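Long-range contacts in (S)-imine reductase (Streptomyces sp. GF3546, PDB 4OQY), which reduces imines to amines with S selectivity, acting also in the reductive amination of ketones, probably with NADPH as the hydride donor: residues L187-A192 with Q249-S254; M18-L23 with V43-V48; P79-L84 with A108-K113; E263-G268 with S279-V284. One frame throughout, in Å; residues are numbered along the deposited sequence.

Interaction 1: residues L187-A192 with Q249-S254; sequences LALGQA and QDAGVS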
loop_
_atom_site.group_PDB
_atom_site.type_symbol
_atom_site.label_atom_id
_atom_site.label_comp_id
_atom_site.label_asym_id
_atom_site.label_seq_id
_atom_site.Cartn_x
_atom_site.Cartn_y
_atom_site.Cartn_z
ATOM N N LEU B 187 -5.235 1.775 11.613
ATOM C CA LEU B 187 -6.227 1.285 12.561
ATOM C C LEU B 187 -5.754 1.611 13.985
ATOM O O LEU B 187 -6.547 1.996 14.839
ATOM C CB LEU B 187 -6.479 -0.210 12.359
ATOM C CG LEU B 187 -7.101 -0.641 11.014
ATOM C CD1 LEU B 187 -7.250 -2.159 10.971
ATOM C CD2 LEU B 187 -8.447 0.021 10.736
ATOM N N ALA B 188 -4.447 1.512 14.212
ATOM C CA ALA B 188 -3.853 1.936 15.468
ATOM C C ALA B 188 -4.091 3.424 15.707
ATOM O O ALA B 188 -4.554 3.813 16.771
ATOM C CB ALA B 188 -2.356 1.635 15.479
ATOM N N LEU B 189 -3.774 4.244 14.705
ATOM C CA LEU B 189 -4.000 5.689 14.778
ATOM C C LEU B 189 -5.474 5.993 15.065
ATOM O O LEU B 189 -5.791 6.831 15.897
ATOM C CB LEU B 189 -3.545 6.388 13.484
ATOM C CG LEU B 189 -3.860 7.888 13.372
ATOM C CD1 LEU B 189 -2.988 8.683 14.337
ATOM C CD2 LEU B 189 -3.702 8.397 11.944
ATOM N N GLY B 190 -6.372 5.309 14.373
ATOM C CA GLY B 190 -7.803 5.484 14.631
ATOM C C GLY B 190 -8.156 5.243 16.093
ATOM O O GLY B 190 -8.818 6.070 16.740
ATOM N N GLN B 191 -7.703 4.114 16.629
ATOM C CA GLN B 191 -8.042 3.750 18.008
ATOM C C GLN B 191 -7.505 4.747 19.000
ATOM O O GLN B 191 -8.192 5.099 19.946
ATOM C CB GLN B 191 -7.554 2.351 18.354
ATOM C CG GLN B 191 -8.448 1.290 17.747
ATOM C CD GLN B 191 -7.916 -0.119 17.906
ATOM O OE1 GLN B 191 -6.870 -0.346 18.501
ATOM N NE2 GLN B 191 -8.655 -1.082 17.360
ATOM N N ALA B 192 -6.304 5.242 18.755
ATOM C CA ALA B 192 -5.710 6.247 19.617
ATOM C C ALA B 192 -6.476 7.570 19.579
ATOM O O ALA B 192 -6.248 8.434 20.425
ATOM C CB ALA B 192 -4.255 6.481 19.226
ATOM N N GLN B 249 3.027 10.577 15.871
ATOM C CA GLN B 249 3.741 10.977 17.102
ATOM C C GLN B 249 2.766 11.534 18.129
ATOM O O GLN B 249 2.706 11.062 19.251
ATOM C CB GLN B 249 4.796 12.035 16.794
ATOM C CG GLN B 249 5.935 11.516 15.944
ATOM C CD GLN B 249 6.948 12.599 15.580
ATOM O OE1 GLN B 249 6.592 13.769 15.396
ATOM N NE2 GLN B 249 8.200 12.205 15.431
ATOM N N ASP B 250 1.951 12.504 17.710
ATOM C CA ASP B 250 0.933 13.109 18.584
ATOM C C ASP B 250 -0.042 12.068 19.164
ATOM O O ASP B 250 -0.492 12.194 20.301
ATOM C CB ASP B 250 0.102 14.148 17.818
ATOM C CG ASP B 250 0.887 15.387 17.434
ATOM O OD1 ASP B 250 2.005 15.622 17.967
ATOM O OD2 ASP B 250 0.370 16.133 16.575
ATOM N N ALA B 251 -0.357 11.036 18.390
ATOM C CA ALA B 251 -1.340 10.047 18.822
ATOM C C ALA B 251 -0.768 9.034 19.817
ATOM O O ALA B 251 -1.523 8.304 20.447
ATOM C CB ALA B 251 -1.924 9.329 17.623
ATOM N N GLY B 252 0.555 8.994 19.968
ATOM C CA GLY B 252 1.192 8.084 20.900
ATOM C C GLY B 252 1.357 6.670 20.387
ATOM O O GLY B 252 1.672 5.772 21.154
ATOM N N VAL B 253 1.157 6.454 19.097
ATOM C CA VAL B 253 1.289 5.120 18.520
ATOM C C VAL B 253 2.715 4.908 18.026
ATOM O O VAL B 253 3.543 5.807 18.106
ATOM C CB VAL B 253 0.273 4.897 17.366
ATOM C CG1 VAL B 253 -1.144 4.992 17.894
ATOM C CG2 VAL B 253 0.498 5.873 16.227
ATOM N N SER B 254 3.009 3.709 17.537
ATOM C CA SER B 254 4.338 3.413 16.991
ATOM C C SER B 254 4.656 4.383 15.872
ATOM O O SER B 254 3.783 4.701 15.071
ATOM C CB SER B 254 4.382 1.978 16.444
ATOM O OG SER B 254 5.573 1.730 15.725
#
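Ala-188, Leu-189 and Ala-192, in the C-terminal part of helix 163-192, lie against Ala-251 and Val-253 at the Schellman motif that ends helix 234-251. The joint lies inside the helical C-terminal domain and is entirely apolar in its side chains. Its buried part is built round Ala-188, Leu-189 and Val-253. The side chain of Leu-189 starts off at an angle to the partner segment, but with CG anti to the backbone N (chi1 174°) one branch swings across, and CD1 comes to 3.5 Å from Ala-251 CB. The same leucine also rests on Thr-247 and His-248 of helix 234-251. From the other segment Val-253 pushes in its CG1 branch, 3.7 Å from Ala-192 CB and 3.8 Å from Ala-188 O. That carbonyl already accepts the helical N-H of Ala-192, so the methyl group rests beside a polar atom that has its hydrogen bond. Gly-252 suits the turn: its positive phi (81°) is easily taken by a residue without a side chain, and the chain beyond it brings Val-253 toward the other helix. Ala-192 and Ala-251 are short enough to let their CA atoms come within 5.8 Å of each other. Here the contact opens toward solvent, for Ala-192 is exposed and Ala-251 partly so, and their methyl-to-methyl contact is a longer one, 4.0 Å from Ala-192 CB to Ala-251 CB. Val-253, by contrast, is also packed against Leu-285 of the second subunit, so its side belongs to the dimer interface. On the exposed side Ala-192 CB meets the oxygen end of the Ala-251 carbonyl, 3.5 Å from Ala-251 O.

Interaction 2: residues M18-L23 with V43-V48; sequences MVNTFL and VARGAV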
loop_
_atom_site.group_PDB
_atom_site.type_symbol
_atom_site.label_atom_id
_atom_site.label_comp_id
_atom_site.label_asym_id
_atom_site.label_seq_id
_atom_site.Cartn_x
_atom_site.Cartn_y
_atom_site.Cartn_z
ATOM N N MET B 18 -2.544 -27.461 -5.246
ATOM C CA MET B 18 -1.905 -27.820 -6.505
ATOM C C MET B 18 -2.269 -29.241 -6.922
ATOM O O MET B 18 -2.587 -29.502 -8.087
ATOM C CB MET B 18 -0.374 -27.670 -6.392
ATOM C CG MET B 18 0.061 -26.226 -6.287
ATOM S SD MET B 18 1.840 -26.037 -5.983
ATOM C CE MET B 18 1.878 -24.269 -5.850
ATOM N N VAL B 19 -2.203 -30.162 -5.964
ATOM C CA VAL B 19 -2.535 -31.555 -6.249
ATOM C C VAL B 19 -3.999 -31.620 -6.720
ATOM O O VAL B 19 -4.273 -32.218 -7.750
ATOM C CB VAL B 19 -2.274 -32.492 -5.040
ATOM C CG1 VAL B 19 -2.783 -33.892 -5.342
ATOM C CG2 VAL B 19 -0.781 -32.545 -4.694
ATOM N N ASN B 20 -4.904 -30.977 -5.981
ATOM C CA ASN B 20 -6.347 -31.014 -6.317
ATOM C C ASN B 20 -6.589 -30.482 -7.702
ATOM O O ASN B 20 -7.353 -31.046 -8.469
ATOM C CB ASN B 20 -7.176 -30.208 -5.313
ATOM C CG ASN B 20 -7.420 -30.964 -4.011
ATOM O OD1 ASN B 20 -7.169 -30.445 -2.921
ATOM N ND2 ASN B 20 -7.937 -32.181 -4.120
ATOM N N THR B 21 -5.900 -29.399 -8.020
ATOM C CA THR B 21 -6.009 -28.789 -9.328
ATOM C C THR B 21 -5.470 -29.700 -10.444
ATOM O O THR B 21 -6.094 -29.820 -11.524
ATOM C CB THR B 21 -5.321 -27.424 -9.341
ATOM O OG1 THR B 21 -6.033 -26.552 -8.454
ATOM C CG2 THR B 21 -5.326 -26.840 -10.735
ATOM N N PHE B 22 -4.328 -30.338 -10.196
ATOM C CA PHE B 22 -3.782 -31.308 -11.156
ATOM C C PHE B 22 -4.754 -32.474 -11.397
ATOM O O PHE B 22 -4.998 -32.887 -12.547
ATOM C CB PHE B 22 -2.412 -31.854 -10.674
ATOM C CG PHE B 22 -1.217 -30.979 -11.003
ATOM C CD1 PHE B 22 -1.047 -30.451 -12.266
ATOM C CD2 PHE B 22 -0.206 -30.785 -10.061
ATOM C CE1 PHE B 22 0.048 -29.679 -12.572
ATOM C CE2 PHE B 22 0.911 -30.020 -10.365
ATOM C CZ PHE B 22 1.042 -29.474 -11.621
ATOM N N LEU B 23 -5.319 -32.995 -10.311
ATOM C CA LEU B 23 -6.266 -34.093 -10.398
ATOM C C LEU B 23 -7.562 -33.677 -11.096
ATOM O O LEU B 23 -8.059 -34.409 -11.939
ATOM C CB LEU B 23 -6.611 -34.621 -9.012
ATOM C CG LEU B 23 -5.482 -35.337 -8.289
ATOM C CD1 LEU B 23 -5.927 -35.622 -6.874
ATOM C CD2 LEU B 23 -5.105 -36.615 -9.022
ATOM N N VAL B 43 -5.271 -38.867 -1.866
ATOM C CA VAL B 43 -5.187 -40.261 -2.340
ATOM C C VAL B 43 -6.583 -40.782 -2.709
ATOM O O VAL B 43 -6.792 -41.354 -3.780
ATOM C CB VAL B 43 -4.511 -41.177 -1.297
ATOM C CG1 VAL B 43 -4.615 -42.651 -1.690
ATOM C CG2 VAL B 43 -3.037 -40.782 -1.131
ATOM N N ALA B 44 -7.541 -40.542 -1.832
ATOM C CA ALA B 44 -8.939 -40.908 -2.131
ATOM C C ALA B 44 -9.465 -40.275 -3.421
ATOM O O ALA B 44 -10.394 -40.812 -4.036
ATOM C CB ALA B 44 -9.838 -40.537 -0.969
ATOM N N ARG B 45 -8.921 -39.129 -3.815
ATOM C CA ARG B 45 -9.324 -38.513 -5.069
ATOM C C ARG B 45 -8.529 -39.051 -6.253
ATOM O O ARG B 45 -8.791 -38.638 -7.366
ATOM C CB ARG B 45 -9.126 -37.005 -5.037
ATOM C CG ARG B 45 -10.149 -36.188 -4.290
ATOM C CD ARG B 45 -10.102 -34.751 -4.804
ATOM N NE ARG B 45 -10.392 -34.709 -6.249
ATOM C CZ ARG B 45 -10.083 -33.705 -7.078
ATOM N NH1 ARG B 45 -9.468 -32.620 -6.638
ATOM N NH2 ARG B 45 -10.382 -33.801 -8.366
ATOM N N GLY B 46 -7.519 -39.901 -6.021
ATOM C CA GLY B 46 -6.721 -40.491 -7.109
ATOM C C GLY B 46 -5.221 -40.214 -7.095
ATOM O O GLY B 46 -4.479 -40.775 -7.920
ATOM N N ALA B 47 -4.735 -39.381 -6.171
ATOM C CA ALA B 47 -3.264 -39.177 -6.036
ATOM C C ALA B 47 -2.607 -40.453 -5.519
ATOM O O ALA B 47 -3.275 -41.288 -4.956
ATOM C CB ALA B 47 -2.969 -38.020 -5.095
ATOM N N VAL B 48 -1.300 -40.615 -5.694
ATOM C CA VAL B 48 -0.640 -41.814 -5.214
ATOM C C VAL B 48 0.376 -41.345 -4.186
ATOM O O VAL B 48 1.184 -40.471 -4.485
ATOM C CB VAL B 48 -0.002 -42.583 -6.395
ATOM C CG1 VAL B 48 0.786 -43.803 -5.913
ATOM C CG2 VAL B 48 -1.067 -42.991 -7.412
#
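The guanidinium group of Arg-45 has Leu-23 CB over one face, 3.8 Å above the plane and displaced toward the rim, and the side-chain amide of Asn-20 at its edge. Amide and guanidinium planes are nearly parallel, only 9° apart, although the two side chains as a whole cross at about a right angle. Arg-45 gets there by a bend at chi3 (59°), which carries its end back over helix 13-24. There NH1 donates to the backbone O of Asn-20 at 3.2 Å; the bond is far from straight (139° at the hydrogen), and NH1 approaches from beside the C=O rather than from beyond its oxygen. The stronger polar tie is the salt bridge from NH2 to Asp-24, so a long arginine suits a place where it can span a backbone carbonyl and a carboxylate near the end of the helix. Beneath this charged cover the contact is apolar. Leu-23 spreads both methyl groups over the chain that leaves helix 40-44, CD1 at 3.9 Å from Arg-45 CB and CD2 at 4.1 Å from Gly-46 C. Deeper in, Val-19 CG1 touches Ala-47 CB at 4.1 Å and also packs on Leu-42, Val-29 and Val-31. Gly-46 closes helix 40-44 with a Schellman motif, its backbone angles leaving no place for a CB beside the preceding carbonyl. The chain then enters edge strand 48-49, which is parallel to 29-32. Helix 13-24 and the 40-44 connection thus pack side by side on the sheet, with Val-19 next to NADPH-binding Leu-11, as in the nucleotide-binding half of a Rossmann fold.

Interaction 3: residues P79-L84 with A108-K113; sequences PVTGSL and AKHGAK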
loop_
_atom_site.group_PDB
_atom_site.type_symbol
_atom_site.label_atom_id
_atom_site.label_comp_id
_atom_site.label_asym_id
_atom_site.label_seq_id
_atom_site.Cartn_x
_atom_site.Cartn_y
_atom_site.Cartn_z
ATOM N N PRO B 79 19.620 -35.613 1.300
ATOM C CA PRO B 79 19.875 -37.057 1.442
ATOM C C PRO B 79 19.552 -37.939 0.224
ATOM O O PRO B 79 19.915 -39.112 0.213
ATOM C CB PRO B 79 18.954 -37.467 2.600
ATOM C CG PRO B 79 18.520 -36.199 3.273
ATOM C CD PRO B 79 18.562 -35.141 2.219
ATOM N N VAL B 80 18.870 -37.399 -0.782
ATOM C CA VAL B 80 18.435 -38.199 -1.911
ATOM C C VAL B 80 18.979 -37.653 -3.220
ATOM O O VAL B 80 18.351 -37.793 -4.269
ATOM C CB VAL B 80 16.893 -38.290 -1.990
ATOM C CG1 VAL B 80 16.351 -39.016 -0.777
ATOM C CG2 VAL B 80 16.252 -36.913 -2.088
ATOM N N THR B 81 20.152 -37.042 -3.194
ATOM C CA THR B 81 20.654 -36.436 -4.420
ATOM C C THR B 81 20.908 -37.467 -5.516
ATOM O O THR B 81 20.818 -37.138 -6.690
ATOM C CB THR B 81 21.960 -35.644 -4.193
ATOM O OG1 THR B 81 22.902 -36.487 -3.550
ATOM C CG2 THR B 81 21.731 -34.425 -3.335
ATOM N N GLY B 82 21.206 -38.709 -5.146
ATOM C CA GLY B 82 21.380 -39.764 -6.128
ATOM C C GLY B 82 20.105 -40.011 -6.927
ATOM O O GLY B 82 20.148 -40.569 -8.017
ATOM N N SER B 83 18.965 -39.595 -6.399
ATOM C CA SER B 83 17.720 -39.759 -7.133
ATOM C C SER B 83 17.373 -38.555 -8.011
ATOM O O SER B 83 16.314 -38.562 -8.654
ATOM C CB SER B 83 16.577 -40.040 -6.162
ATOM O OG SER B 83 16.714 -41.314 -5.555
ATOM N N LEU B 84 18.226 -37.531 -8.068
ATOM C CA LEU B 84 17.857 -36.290 -8.784
ATOM C C LEU B 84 18.192 -36.286 -10.275
ATOM O O LEU B 84 17.776 -35.380 -11.001
ATOM C CB LEU B 84 18.456 -35.052 -8.129
ATOM C CG LEU B 84 18.021 -34.761 -6.693
ATOM C CD1 LEU B 84 18.694 -33.507 -6.153
ATOM C CD2 LEU B 84 16.525 -34.603 -6.600
ATOM N N ALA B 108 22.098 -28.761 -10.578
ATOM C CA ALA B 108 22.875 -29.136 -11.776
ATOM C C ALA B 108 24.088 -30.026 -11.440
ATOM O O ALA B 108 24.421 -30.947 -12.182
ATOM C CB ALA B 108 23.312 -27.891 -12.531
ATOM N N LYS B 109 24.719 -29.762 -10.303
ATOM C CA LYS B 109 25.729 -30.661 -9.753
ATOM C C LYS B 109 25.222 -32.105 -9.644
ATOM O O LYS B 109 25.977 -33.045 -9.865
ATOM C CB LYS B 109 26.146 -30.118 -8.391
ATOM C CG LYS B 109 27.169 -30.919 -7.613
ATOM C CD LYS B 109 27.841 -30.000 -6.592
ATOM C CE LYS B 109 28.668 -30.743 -5.548
ATOM N NZ LYS B 109 27.897 -31.052 -4.295
ATOM N N HIS B 110 23.932 -32.280 -9.345
ATOM C CA HIS B 110 23.361 -33.610 -9.175
ATOM C C HIS B 110 22.482 -34.049 -10.337
ATOM O O HIS B 110 21.728 -34.995 -10.217
ATOM C CB HIS B 110 22.600 -33.671 -7.861
ATOM C CG HIS B 110 23.458 -33.367 -6.686
ATOM N ND1 HIS B 110 24.454 -34.214 -6.254
ATOM C CD2 HIS B 110 23.509 -32.282 -5.885
ATOM C CE1 HIS B 110 25.077 -33.663 -5.228
ATOM N NE2 HIS B 110 24.523 -32.488 -4.990
ATOM N N GLY B 111 22.626 -33.376 -11.475
ATOM C CA GLY B 111 22.061 -33.837 -12.724
ATOM C C GLY B 111 20.610 -33.449 -12.949
ATOM O O GLY B 111 19.955 -34.074 -13.763
ATOM N N ALA B 112 20.112 -32.452 -12.211
ATOM C CA ALA B 112 18.726 -31.984 -12.322
ATOM C C ALA B 112 18.727 -30.546 -12.822
ATOM O O ALA B 112 19.718 -29.827 -12.650
ATOM C CB ALA B 112 18.023 -32.063 -10.974
ATOM N N LYS B 113 17.627 -30.163 -13.453
ATOM C CA LYS B 113 17.344 -28.795 -13.894
ATOM C C LYS B 113 16.447 -28.131 -12.871
ATOM O O LYS B 113 15.642 -28.801 -12.231
ATOM C CB LYS B 113 16.580 -28.823 -15.215
ATOM C CG LYS B 113 17.216 -29.667 -16.302
ATOM C CD LYS B 113 18.484 -29.009 -16.774
ATOM C CE LYS B 113 19.086 -29.761 -17.933
ATOM N NZ LYS B 113 20.288 -29.003 -18.364
HETATM O O HOH W 1 22.281 -37.493 -9.069
#
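His-110 and Ala-112 belong to the Schellman motif that ends helix 97-109 of the Rossmann domain, with Gly-111 at positive phi, and they meet Thr-81 and Leu-84 of the 3-10 turn that leads toward strand 88-91. Thr-81 lies over one face of the imidazole in a CH-pi contact: its CB is 3.7 Å from the centroid of the His-110 ring and 17° off the normal. With chi1 at 53°, Thr-81 CG2 lies over the same face, toward the CD2-NE2 side, 3.8 Å from His-110 CD2. The opposite face carries Lys-109 CG, so the ring is held between two aliphatic groups, and Trp-106 meets it edge to face. Were an alanine here instead of His-110, Thr-81 would probably lose the flat surface on which its methyl and CB rest. Farther along, Leu-84 CB and Ala-112 CB touch at 4.1 Å, the small alanine letting the two chains run close. One water donates to both Thr-81 O and His-110 O, at 2.8 Å each. The segments are therefore joined by a CH-pi contact and aliphatic packing, and by a shared water where two carbonyls, both acceptors, could not bond to each other.

Interaction 4: residues E263-G268 with S279-V284; sequences EIFKAG and SSLIEV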
loop_
_atom_site.group_PDB
_atom_site.type_symbol
_atom_site.label_atom_id
_atom_site.label_comp_id
_atom_site.label_asym_id
_atom_site.label_seq_id
_atom_site.Cartn_x
_atom_site.Cartn_y
_atom_site.Cartn_z
ATOM N N GLU B 263 12.221 9.478 6.625
ATOM C CA GLU B 263 13.679 9.383 6.449
ATOM C C GLU B 263 14.048 9.319 4.976
ATOM O O GLU B 263 15.022 9.932 4.510
ATOM C CB GLU B 263 14.163 8.094 7.101
ATOM C CG GLU B 263 14.488 8.266 8.566
ATOM C CD GLU B 263 15.912 8.724 8.724
ATOM O OE1 GLU B 263 16.852 7.924 8.502
ATOM O OE2 GLU B 263 16.091 9.906 9.061
ATOM N N ILE B 264 13.238 8.566 4.238
ATOM C CA ILE B 264 13.427 8.459 2.805
ATOM C C ILE B 264 13.135 9.788 2.089
ATOM O O ILE B 264 13.957 10.244 1.307
ATOM C CB ILE B 264 12.617 7.293 2.239
ATOM C CG1 ILE B 264 13.220 5.976 2.769
ATOM C CG2 ILE B 264 12.607 7.335 0.717
ATOM C CD1 ILE B 264 12.221 4.821 2.787
ATOM N N PHE B 265 11.976 10.401 2.338
ATOM C CA PHE B 265 11.723 11.750 1.828
ATOM C C PHE B 265 12.800 12.741 2.256
ATOM O O PHE B 265 13.262 13.534 1.452
ATOM C CB PHE B 265 10.367 12.253 2.261
ATOM C CG PHE B 265 9.262 11.744 1.378
ATOM C CD1 PHE B 265 8.769 10.462 1.539
ATOM C CD2 PHE B 265 8.773 12.523 0.347
ATOM C CE1 PHE B 265 7.733 9.978 0.715
ATOM C CE2 PHE B 265 7.744 12.044 -0.473
ATOM C CZ PHE B 265 7.268 10.761 -0.305
ATOM N N LYS B 266 13.204 12.694 3.515
ATOM C CA LYS B 266 14.313 13.565 3.968
ATOM C C LYS B 266 15.583 13.391 3.105
ATOM O O LYS B 266 16.227 14.375 2.715
ATOM C CB LYS B 266 14.597 13.317 5.458
ATOM C CG LYS B 266 15.761 14.103 6.030
ATOM C CD LYS B 266 16.069 13.831 7.494
ATOM C CE LYS B 266 16.463 12.383 7.719
ATOM N NZ LYS B 266 17.777 12.226 8.426
ATOM N N ALA B 267 15.965 12.158 2.799
ATOM C CA ALA B 267 17.190 11.960 2.037
ATOM C C ALA B 267 17.065 12.532 0.639
ATOM O O ALA B 267 18.009 13.050 0.094
ATOM C CB ALA B 267 17.561 10.486 1.991
ATOM N N GLY B 268 15.875 12.427 0.044
ATOM C CA GLY B 268 15.666 13.035 -1.265
ATOM C C GLY B 268 15.779 14.538 -1.245
ATOM O O GLY B 268 16.440 15.137 -2.106
ATOM N N SER B 279 9.285 10.360 -8.520
ATOM C CA SER B 279 10.001 9.209 -8.949
ATOM C C SER B 279 11.506 9.356 -8.706
ATOM O O SER B 279 12.212 8.371 -8.782
ATOM C CB SER B 279 9.762 8.953 -10.419
ATOM O OG SER B 279 10.326 9.971 -11.204
ATOM N N SER B 280 11.989 10.575 -8.440
ATOM C CA SER B 280 13.401 10.777 -8.061
ATOM C C SER B 280 13.755 9.944 -6.814
ATOM O O SER B 280 14.934 9.654 -6.547
ATOM C CB SER B 280 13.696 12.271 -7.854
ATOM O OG SER B 280 13.084 12.778 -6.685
ATOM N N LEU B 281 12.729 9.523 -6.071
ATOM C CA LEU B 281 12.931 8.673 -4.908
ATOM C C LEU B 281 13.522 7.306 -5.263
ATOM O O LEU B 281 14.164 6.690 -4.428
ATOM C CB LEU B 281 11.639 8.524 -4.098
ATOM C CG LEU B 281 11.210 9.794 -3.353
ATOM C CD1 LEU B 281 9.785 9.680 -2.835
ATOM C CD2 LEU B 281 12.183 10.111 -2.234
ATOM N N ILE B 282 13.323 6.848 -6.497
ATOM C CA ILE B 282 13.944 5.607 -6.958
ATOM C C ILE B 282 15.468 5.728 -6.843
ATOM O O ILE B 282 16.127 4.802 -6.375
ATOM C CB ILE B 282 13.540 5.260 -8.405
ATOM C CG1 ILE B 282 12.018 5.036 -8.503
ATOM C CG2 ILE B 282 14.249 4.001 -8.864
ATOM C CD1 ILE B 282 11.480 5.001 -9.916
ATOM N N GLU B 283 16.002 6.896 -7.199
ATOM C CA GLU B 283 17.458 7.187 -7.057
ATOM C C GLU B 283 17.931 7.134 -5.622
ATOM O O GLU B 283 19.006 6.623 -5.330
ATOM C CB GLU B 283 17.827 8.582 -7.573
ATOM C CG GLU B 283 17.402 8.910 -8.985
ATOM C CD GLU B 283 17.809 7.836 -9.959
ATOM O OE1 GLU B 283 19.005 7.476 -9.978
ATOM O OE2 GLU B 283 16.916 7.346 -10.695
ATOM N N VAL B 284 17.138 7.691 -4.726
ATOM C CA VAL B 284 17.446 7.653 -3.317
ATOM C C VAL B 284 17.497 6.211 -2.818
ATOM O O VAL B 284 18.323 5.859 -1.994
ATOM C CB VAL B 284 16.389 8.419 -2.514
ATOM C CG1 VAL B 284 16.687 8.351 -1.025
ATOM C CG2 VAL B 284 16.292 9.858 -3.006
#
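Leu-281 makes the aromatic contact: its CD1 methyl lies over one face of the Phe-265 ring, 4.0 Å from the centroid and 22° off the normal, leaning toward the CZ rim of the ring. The two side chains cross at about a right angle, which presents a methyl group rather than a flank to the ring. The remaining contacts are aliphatic. The second branch, Leu-281 CD2, reaches Ile-264 CG2 at 4.1 Å. One turn on, with CG1 opposite the backbone N (chi1 178°), Val-284 sets its two methyls against neighbouring residues of helix 256-270: CG1 is 3.8 Å from Ala-267 CB and CG2 is 3.7 Å from Gly-268 CA. Gly-268 suits its place, since a CB there would come tight against Leu-281 CD2 and close to Val-284 CG2. Cutting Leu-281 back to an alanine is likely to leave one face of the Phe-265 ring without its methyl and a gap beside Ile-264 CG2. Leu-234 touches both Phe-265 and Leu-281 within the chain. The packing of helix 281-285 on helix 256-270 is nearly all hydrocarbon, consistent with a joint held chiefly by burial of apolar surface, to which Leu-181 of the second subunit contributes by packing on Ile-264, Phe-265 and Leu-281.

Overall arrangement
Along the chain interaction 2 comes first, then interaction 3, interaction 1 and interaction 4. Interactions 2 and 3 belong to the Rossmann domain, their centres about 26 Å apart; one lies by edge strand 48-49, the other before strands 88-91 and 113-119 of the same sheet. Interactions 1 and 4 lie in the helical C-terminal domain, centres about 25 Å apart, linked by the successive helices 234-251 and 256-270. The long helix 163-192 runs out from the first domain, so interactions 1 and 2 sit about 48 Å apart, on opposite sides of the chain's centre. Both C-terminal contacts touch the second subunit and so form part of the dimer interface, while the Rossmann contacts shape the nucleotide-binding domain.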